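Local coordinates for protein beta-galactosidase (Trichoderma reesei, PDB 3OG2) that probably hydrolyses terminal non-reducing beta-D-galactose residues from beta-D-galactosides, as a family 35 glycoside hydrolase, at residues R679-T691 with T697-H709. Sequence-based numbering, arbitrary orientation.
Sequences RWPLANLRTSNNT and TPVSLYGSDYGFH. With NAG (2-acetamido-2-deoxy-beta-D-glucopyranose), chain E.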
loop_
_atom_site.group_PDB
_atom_site.type_symbol
_atom_site.label_atom_id
_atom_site.label_comp_id
_atom_site.label_asym_id
_atom_site.label_seq_id
_atom_site.Cartn_x
_atom_site.Cartn_y
_atom_site.Cartn_z
ATOM N N ARG A 679 -39.538 8.621 -11.300
ATOM C CA ARG A 679 -38.867 8.652 -9.983
ATOM C C ARG A 679 -37.504 9.290 -10.013
ATOM O O ARG A 679 -36.881 9.525 -8.976
ATOM C CB ARG A 679 -38.709 7.213 -9.458
ATOM C CG ARG A 679 -40.074 6.562 -9.191
ATOM C CD ARG A 679 -39.889 5.075 -9.024
ATOM N NE ARG A 679 -41.128 4.337 -8.754
ATOM C CZ ARG A 679 -41.920 3.826 -9.686
ATOM N NH1 ARG A 679 -41.653 4.005 -10.976
ATOM N NH2 ARG A 679 -42.977 3.135 -9.302
ATOM N N TRP A 680 -36.996 9.565 -11.221
ATOM C CA TRP A 680 -35.629 10.073 -11.320
ATOM C C TRP A 680 -35.545 11.521 -10.809
ATOM O O TRP A 680 -36.431 12.343 -11.059
ATOM C CB TRP A 680 -35.150 10.094 -12.779
ATOM C CG TRP A 680 -34.801 8.737 -13.340
ATOM C CD1 TRP A 680 -35.487 7.548 -13.203
ATOM C CD2 TRP A 680 -33.643 8.464 -14.130
ATOM N NE1 TRP A 680 -34.791 6.557 -13.885
ATOM C CE2 TRP A 680 -33.664 7.092 -14.456
ATOM C CE3 TRP A 680 -32.590 9.264 -14.595
ATOM C CZ2 TRP A 680 -32.662 6.487 -15.227
ATOM C CZ3 TRP A 680 -31.603 8.670 -15.351
ATOM C CH2 TRP A 680 -31.644 7.299 -15.665
ATOM N N PRO A 681 -34.437 11.851 -10.174
ATOM C CA PRO A 681 -34.158 13.255 -9.831
ATOM C C PRO A 681 -34.154 14.166 -11.037
ATOM O O PRO A 681 -33.620 13.837 -12.118
ATOM C CB PRO A 681 -32.727 13.202 -9.237
ATOM C CG PRO A 681 -32.705 11.813 -8.632
ATOM C CD PRO A 681 -33.358 10.957 -9.697
ATOM N N LEU A 682 -34.760 15.349 -10.885
ATOM C CA LEU A 682 -34.728 16.338 -11.938
ATOM C C LEU A 682 -33.410 17.070 -11.906
ATOM O O LEU A 682 -32.909 17.467 -10.838
ATOM C CB LEU A 682 -35.838 17.378 -11.718
ATOM C CG LEU A 682 -37.260 16.809 -11.657
ATOM C CD1 LEU A 682 -38.238 17.993 -11.545
ATOM C CD2 LEU A 682 -37.514 15.911 -12.867
ATOM N N ALA A 683 -32.799 17.287 -13.057
ATOM C CA ALA A 683 -31.563 18.089 -13.137
ATOM C C ALA A 683 -32.018 19.508 -13.427
ATOM O O ALA A 683 -31.960 19.902 -14.598
ATOM C CB ALA A 683 -30.621 17.590 -14.236
ATOM N N ASN A 684 -32.516 20.185 -12.397
ATOM C CA ASN A 684 -33.166 21.456 -12.647
ATOM C C ASN A 684 -32.507 22.580 -11.861
ATOM O O ASN A 684 -33.092 23.682 -11.733
ATOM C CB ASN A 684 -34.660 21.378 -12.314
ATOM C CG ASN A 684 -34.911 21.009 -10.859
ATOM O OD1 ASN A 684 -33.975 20.814 -10.062
ATOM N ND2 ASN A 684 -36.186 20.928 -10.525
ATOM N N LEU A 685 -31.315 22.399 -11.337
ATOM C CA LEU A 685 -30.621 23.448 -10.634
ATOM C C LEU A 685 -30.047 24.456 -11.601
ATOM O O LEU A 685 -29.193 24.078 -12.427
ATOM C CB LEU A 685 -29.464 22.871 -9.769
ATOM C CG LEU A 685 -30.010 21.894 -8.686
ATOM C CD1 LEU A 685 -28.865 21.209 -7.952
ATOM C CD2 LEU A 685 -31.007 22.615 -7.758
ATOM N N ARG A 686 -30.495 25.692 -11.504
ATOM C CA ARG A 686 -30.056 26.673 -12.506
ATOM C C ARG A 686 -28.718 27.334 -12.157
ATOM O O ARG A 686 -28.138 28.034 -12.990
ATOM C CB ARG A 686 -31.148 27.746 -12.719
ATOM C CG ARG A 686 -32.490 27.092 -13.136
ATOM C CD ARG A 686 -33.371 28.210 -13.747
ATOM N NE ARG A 686 -32.473 28.745 -14.762
ATOM C CZ ARG A 686 -32.046 28.139 -15.882
ATOM N NH1 ARG A 686 -32.434 26.899 -16.220
ATOM N NH2 ARG A 686 -31.210 28.821 -16.658
ATOM N N THR A 687 -28.293 27.118 -10.909
ATOM C CA THR A 687 -26.986 27.599 -10.474
ATOM C C THR A 687 -26.238 26.439 -9.799
ATOM O O THR A 687 -26.855 25.445 -9.398
ATOM C CB THR A 687 -27.082 28.751 -9.465
ATOM O OG1 THR A 687 -27.795 28.234 -8.311
ATOM C CG2 THR A 687 -27.891 29.903 -10.043
ATOM N N SER A 688 -24.940 26.627 -9.755
ATOM C CA SER A 688 -24.021 25.697 -9.108
ATOM C C SER A 688 -23.103 26.431 -8.128
ATOM O O SER A 688 -22.770 27.560 -8.386
ATOM C CB SER A 688 -23.173 24.948 -10.133
ATOM O OG SER A 688 -22.255 24.042 -9.492
ATOM N N ASN A 689 -22.710 25.770 -7.045
ATOM C CA ASN A 689 -21.698 26.316 -6.149
ATOM C C ASN A 689 -20.300 25.917 -6.596
ATOM O O ASN A 689 -19.345 26.276 -5.886
ATOM C CB ASN A 689 -21.905 25.750 -4.741
ATOM C CG ASN A 689 -23.032 26.369 -3.995
ATOM O OD1 ASN A 689 -23.600 27.370 -4.455
ATOM N ND2 ASN A 689 -23.418 25.885 -2.818
ATOM N N ASN A 690 -20.210 25.158 -7.675
ATOM C CA ASN A 690 -18.923 24.722 -8.208
ATOM C C ASN A 690 -18.189 25.916 -8.821
ATOM O O ASN A 690 -18.466 26.381 -9.909
ATOM C CB ASN A 690 -19.063 23.593 -9.207
ATOM C CG ASN A 690 -17.697 22.968 -9.495
ATOM O OD1 ASN A 690 -16.670 23.598 -9.547
ATOM N ND2 ASN A 690 -17.670 21.639 -9.631
ATOM N N THR A 691 -17.222 26.435 -8.061
ATOM C CA THR A 691 -16.522 27.626 -8.488
ATOM C C THR A 691 -15.377 27.260 -9.401
ATOM O O THR A 691 -14.769 28.144 -10.034
ATOM C CB THR A 691 -16.007 28.371 -7.234
ATOM O OG1 THR A 691 -15.397 27.434 -6.307
ATOM C CG2 THR A 691 -17.158 29.065 -6.504
ATOM N N THR A 697 -24.110 25.406 -19.100
ATOM C CA THR A 697 -25.403 24.891 -19.455
ATOM C C THR A 697 -26.471 25.618 -18.644
ATOM O O THR A 697 -26.154 26.173 -17.587
ATOM C CB THR A 697 -25.463 23.379 -19.192
ATOM O OG1 THR A 697 -25.013 23.148 -17.845
ATOM C CG2 THR A 697 -24.559 22.604 -20.138
ATOM N N PRO A 698 -27.708 25.617 -19.103
ATOM C CA PRO A 698 -28.767 26.318 -18.343
ATOM C C PRO A 698 -29.107 25.671 -17.008
ATOM O O PRO A 698 -29.655 26.348 -16.144
ATOM C CB PRO A 698 -29.962 26.280 -19.281
ATOM C CG PRO A 698 -29.657 25.426 -20.437
ATOM C CD PRO A 698 -28.207 25.046 -20.364
ATOM N N VAL A 699 -28.831 24.390 -16.829
ATOM C CA VAL A 699 -28.967 23.705 -15.537
ATOM C C VAL A 699 -27.693 22.943 -15.288
ATOM O O VAL A 699 -26.972 22.599 -16.233
ATOM C CB VAL A 699 -30.114 22.698 -15.488
ATOM C CG1 VAL A 699 -31.438 23.474 -15.558
ATOM C CG2 VAL A 699 -30.019 21.653 -16.627
ATOM N N SER A 700 -27.354 22.696 -14.032
ATOM C CA SER A 700 -26.201 21.855 -13.727
ATOM C C SER A 700 -26.453 20.416 -14.155
ATOM O O SER A 700 -27.502 19.832 -13.830
ATOM C CB SER A 700 -25.953 21.871 -12.206
ATOM O OG SER A 700 -24.852 20.988 -11.976
ATOM N N LEU A 701 -25.464 19.843 -14.821
ATOM C CA LEU A 701 -25.435 18.406 -15.127
ATOM C C LEU A 701 -24.197 17.777 -14.534
ATOM O O LEU A 701 -23.616 16.851 -15.102
ATOM C CB LEU A 701 -25.536 18.216 -16.648
ATOM C CG LEU A 701 -26.842 18.789 -17.234
ATOM C CD1 LEU A 701 -26.761 18.757 -18.756
ATOM C CD2 LEU A 701 -28.072 18.046 -16.777
ATOM N N TYR A 702 -23.819 18.287 -13.362
ATOM C CA TYR A 702 -22.676 17.771 -12.600
ATOM C C TYR A 702 -23.198 16.800 -11.557
ATOM O O TYR A 702 -24.016 17.210 -10.699
ATOM C CB TYR A 702 -21.958 18.911 -11.880
ATOM C CG TYR A 702 -21.373 19.984 -12.762
ATOM C CD1 TYR A 702 -21.205 19.860 -14.147
ATOM C CD2 TYR A 702 -20.968 21.154 -12.128
ATOM C CE1 TYR A 702 -20.638 20.903 -14.879
ATOM C CE2 TYR A 702 -20.380 22.196 -12.878
ATOM C CZ TYR A 702 -20.222 22.060 -14.230
ATOM O OH TYR A 702 -19.675 23.081 -14.992
ATOM N N GLY A 703 -22.750 15.536 -11.550
ATOM C CA GLY A 703 -23.295 14.588 -10.601
ATOM C C GLY A 703 -23.237 15.041 -9.148
ATOM O O GLY A 703 -24.191 14.874 -8.367
ATOM N N SER A 704 -22.091 15.640 -8.750
ATOM C CA SER A 704 -21.935 15.934 -7.323
ATOM C C SER A 704 -22.859 17.059 -6.902
ATOM O O SER A 704 -23.130 17.171 -5.676
ATOM C CB SER A 704 -20.485 16.316 -6.982
ATOM O OG SER A 704 -19.650 15.151 -7.040
ATOM N N ASP A 705 -23.350 17.871 -7.824
ATOM C CA ASP A 705 -24.281 18.927 -7.442
ATOM C C ASP A 705 -25.589 18.335 -6.991
ATOM O O ASP A 705 -26.357 19.038 -6.295
ATOM C CB ASP A 705 -24.565 19.876 -8.589
ATOM C CG ASP A 705 -23.442 20.925 -8.779
ATOM O OD1 ASP A 705 -22.486 20.967 -7.975
ATOM O OD2 ASP A 705 -23.571 21.730 -9.744
ATOM N N TYR A 706 -25.898 17.088 -7.298
ATOM C CA TYR A 706 -27.132 16.407 -6.916
ATOM C C TYR A 706 -26.857 15.260 -5.946
ATOM O O TYR A 706 -27.754 14.445 -5.670
ATOM C CB TYR A 706 -27.803 15.870 -8.187
ATOM C CG TYR A 706 -28.185 16.986 -9.147
ATOM C CD1 TYR A 706 -27.279 17.430 -10.106
ATOM C CD2 TYR A 706 -29.435 17.560 -9.082
ATOM C CE1 TYR A 706 -27.614 18.446 -10.993
ATOM C CE2 TYR A 706 -29.784 18.597 -9.990
ATOM C CZ TYR A 706 -28.887 19.017 -10.934
ATOM O OH TYR A 706 -29.260 20.033 -11.799
ATOM N N GLY A 707 -25.618 15.199 -5.421
ATOM C CA GLY A 707 -25.333 14.171 -4.420
ATOM C C GLY A 707 -24.774 12.878 -4.952
ATOM O O GLY A 707 -24.703 11.896 -4.159
ATOM N N PHE A 708 -24.391 12.819 -6.234
ATOM C CA PHE A 708 -23.908 11.599 -6.855
ATOM C C PHE A 708 -22.393 11.706 -7.057
ATOM O O PHE A 708 -21.986 12.479 -7.942
ATOM C CB PHE A 708 -24.606 11.356 -8.206
ATOM C CG PHE A 708 -26.119 11.239 -8.036
ATOM C CD1 PHE A 708 -26.675 10.224 -7.271
ATOM C CD2 PHE A 708 -26.932 12.168 -8.684
ATOM C CE1 PHE A 708 -28.046 10.138 -7.170
ATOM C CE2 PHE A 708 -28.300 12.126 -8.563
ATOM C CZ PHE A 708 -28.843 11.084 -7.793
ATOM N N HIS A 709 -21.629 10.938 -6.299
ATOM C CA HIS A 709 -20.170 11.104 -6.291
ATOM C C HIS A 709 -19.410 9.888 -6.786
ATOM O O HIS A 709 -18.166 9.958 -6.854
ATOM C CB HIS A 709 -19.676 11.386 -4.828
ATOM C CG HIS A 709 -20.479 12.513 -4.245
ATOM N ND1 HIS A 709 -20.604 13.749 -4.890
ATOM C CD2 HIS A 709 -21.254 12.503 -3.129
ATOM C CE1 HIS A 709 -21.416 14.486 -4.121
ATOM N NE2 HIS A 709 -21.808 13.768 -3.059
HETATM C C1 NAG E . -24.475 26.273 -1.837
HETATM C C2 NAG E . -25.216 25.141 -1.103
HETATM C C3 NAG E . -26.157 25.624 -0.013
HETATM C C4 NAG E . -25.495 26.642 0.935
HETATM C C5 NAG E . -24.750 27.673 0.070
HETATM C C6 NAG E . -24.073 28.719 0.963
HETATM C C7 NAG E . -25.731 22.886 -1.942
HETATM C C8 NAG E . -26.847 22.135 -2.647
HETATM N N2 NAG E . -25.891 24.213 -1.964
HETATM O O3 NAG E . -26.689 24.552 0.756
HETATM O O4 NAG E . -26.522 27.275 1.708
HETATM O O5 NAG E . -23.802 26.998 -0.790
HETATM O O6 NAG E . -23.750 29.921 0.302
HETATM O O7 NAG E . -25.026 22.239 -1.152
HETATM O O HOH W 1 -26.802 28.117 -15.637
HETATM O O HOH W 2 -26.078 22.861 -8.793
HETATM O O HOH W 3 -23.205 23.109 -6.165
HETATM O O HOH W 4 -20.029 19.983 -9.103
#
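Leu685 lays CD1 over one face of the Tyr706 ring, 3.8 Å from the centroid and 27° off the ring normal, a CH-pi contact displaced toward CE2. The phenol oxygen of that ring works on both segments: Tyr706 OH accepts from Leu685 N at 3.2 Å and donates to Ser700 O at 2.7 Å. Beside this pair the backbones join directly, Ser700 N to Leu685 O at 2.8 Å with a C=O...N angle of 168°. A phenylalanine in place of Tyr706 would probably keep the CH-pi contact but leave Leu685 N and Ser700 O without their shared hydroxyl. Ala683, centre of an inverse gamma turn, sets CB against Leu701 CD2 at 3.6 Å.

Both segments belong to the long loop between strands 663-666 and 713-720, within the first of the two regions of this family 35 enzyme assigned to the beta-galactosidase second all-beta domain family. Strand 820-824 backs them, Trp821 meeting Ala683 and Leu701, and Leu823 meeting Tyr706.

Nearer the glycan, Ser688 OG donates to Asp705 OD2 at 2.7 Å on the syn side, while Ser700 OG reaches the same oxygen from the anti side, also at 2.7 Å. With OG anti to the backbone N (chi1 179°), Ser688 also accepts from Asn690 N, forming an ST turn; Ser700 forms another with Tyr702 N. Farther out, Asp705 OD1 takes a bond from a water that accepts from Asn690 ND2, whose protein partner is Lys799 O. Between Ser688 and Asn690, Asn689 carries the N-linked NAG, which is hydrogen-bonded to Arg134 and Lys136.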